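Local coordinates for protein anaphase-promoting complex subunit cut9 (Schizosaccharomyces pombe, PDB 2XPI) that serves as a tetratricopeptide-repeat subunit of the anaphase-promoting complex, the E3 ubiquitin ligase that controls mitotic progression, and forms homodimers and binds hcn1, at residues Q438-H441 / L442-L445. Numbering follows the deposited sequence.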
loop_
_atom_site.group_PDB
_atom_site.type_symbol
_atom_site.label_atom_id
_atom_site.label_comp_id
_atom_site.label_asym_id
_atom_site.label_seq_id
_atom_site.Cartn_x
_atom_site.Cartn_y
_atom_site.Cartn_z
ATOM N N GLN A 438 26.133 17.571 -11.171
ATOM C CA GLN A 438 27.436 17.546 -11.815
ATOM C C GLN A 438 27.348 17.755 -13.315
ATOM O O GLN A 438 26.398 17.326 -13.953
ATOM C CB GLN A 438 28.196 16.270 -11.489
ATOM C CG GLN A 438 29.692 16.458 -11.482
ATOM C CD GLN A 438 30.158 17.377 -10.375
ATOM O OE1 GLN A 438 30.803 16.941 -9.428
ATOM N NE2 GLN A 438 29.840 18.658 -10.493
ATOM N N GLY A 439 28.359 18.425 -13.863
ATOM C CA GLY A 439 28.378 18.795 -15.258
ATOM C C GLY A 439 27.640 20.080 -15.544
ATOM O O GLY A 439 27.396 20.406 -16.682
ATOM N N THR A 440 27.281 20.819 -14.508
ATOM C CA THR A 440 26.596 22.085 -14.701
ATOM C C THR A 440 27.389 23.164 -14.017
ATOM O O THR A 440 28.171 22.883 -13.134
ATOM C CB THR A 440 25.146 22.039 -14.247
ATOM O OG1 THR A 440 25.003 22.697 -12.994
ATOM C CG2 THR A 440 24.711 20.627 -14.107
ATOM N N HIS A 441 27.223 24.391 -14.472
ATOM C CA HIS A 441 28.138 25.461 -14.089
ATOM C C HIS A 441 27.698 26.253 -12.863
ATOM O O HIS A 441 28.505 26.957 -12.260
ATOM C CB HIS A 441 28.338 26.421 -15.248
ATOM C CG HIS A 441 27.238 27.419 -15.391
ATOM N ND1 HIS A 441 25.957 27.063 -15.749
ATOM C CD2 HIS A 441 27.225 28.761 -15.217
ATOM C CE1 HIS A 441 25.198 28.145 -15.786
ATOM N NE2 HIS A 441 25.942 29.187 -15.462
ATOM N N LEU A 442 26.437 26.123 -12.480
ATOM C CA LEU A 442 25.903 26.928 -11.400
ATOM C C LEU A 442 26.456 26.649 -9.998
ATOM O O LEU A 442 26.774 27.577 -9.285
ATOM C CB LEU A 442 24.381 26.872 -11.393
ATOM C CG LEU A 442 23.693 27.730 -12.448
ATOM C CD1 LEU A 442 22.208 27.573 -12.324
ATOM C CD2 LEU A 442 24.076 29.180 -12.287
ATOM N N PRO A 443 26.556 25.377 -9.581
ATOM C CA PRO A 443 27.180 25.136 -8.269
ATOM C C PRO A 443 28.576 25.733 -8.068
ATOM O O PRO A 443 28.808 26.251 -6.990
ATOM C CB PRO A 443 27.216 23.615 -8.184
ATOM C CG PRO A 443 25.955 23.208 -8.918
ATOM C CD PRO A 443 25.944 24.152 -10.124
ATOM N N TYR A 444 29.471 25.689 -9.050
ATOM C CA TYR A 444 30.787 26.341 -8.930
ATOM C C TYR A 444 30.672 27.860 -8.925
ATOM O O TYR A 444 31.485 28.553 -8.308
ATOM C CB TYR A 444 31.698 25.975 -10.090
ATOM C CG TYR A 444 32.147 24.545 -10.074
ATOM C CD1 TYR A 444 32.088 23.799 -8.921
ATOM C CD2 TYR A 444 32.623 23.944 -11.218
ATOM C CE1 TYR A 444 32.487 22.509 -8.904
ATOM C CE2 TYR A 444 33.027 22.651 -11.216
ATOM C CZ TYR A 444 32.962 21.933 -10.057
ATOM O OH TYR A 444 33.365 20.616 -10.063
ATOM N N LEU A 445 29.686 28.364 -9.656
ATOM C CA LEU A 445 29.346 29.768 -9.614
ATOM C C LEU A 445 29.092 30.174 -8.171
ATOM O O LEU A 445 29.708 31.111 -7.648
ATOM C CB LEU A 445 28.088 30.019 -10.428
ATOM C CG LEU A 445 28.105 31.345 -11.162
ATOM C CD1 LEU A 445 26.845 31.541 -11.986
ATOM C CD2 LEU A 445 28.304 32.457 -10.156
#
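H441 O accepts a hydrogen bond from L445 N at 3.2 Å, the i to i+4 bond with which the loop 438-441 passes into the first turn of helix 442-454. Ahead of it the chain bends at G439, whose positive phi (84°) turns the loop between Q438 and the extended T440. The side chains of H441 and L442 leave the backbone alongside each other, and a chi1 of 81° sets CG of H441 in the cleft flanked by the backbone N and the carbonyl carbon, bringing the imidazole back over the start of the helix: L442 N lies over one face, and L442 CG makes a CH-pi contact at 4.1 Å from the ring centroid. The L442 methyl CD2 reaches 3.7 Å from H441 NE2, while that nitrogen is hydrogen-bonded to D474 OD2, which would help to hold the ring's rotation; F471 meets the same ring at an inclined angle. T440 OG1 touches the proline ring across the turn, 3.4 Å from P443 CD, and has a weak hydrogen bond to F437 O. Farther out, Y444 OH approaches Q438 NE2 to 4.1 Å, a loose contact with the amide and ring planes 44° apart. L445 extends onto L476, L477 and E480 of helix 475-487, whereas L442 and P443 also pack against apolar side chains of another protein chain. This is the turn joining consecutive antiparallel helices in a tetratricopeptide-repeat superhelix; it leads from helix 423-435 into the first helix of TPR 11, one of the repeats that bind hcn1.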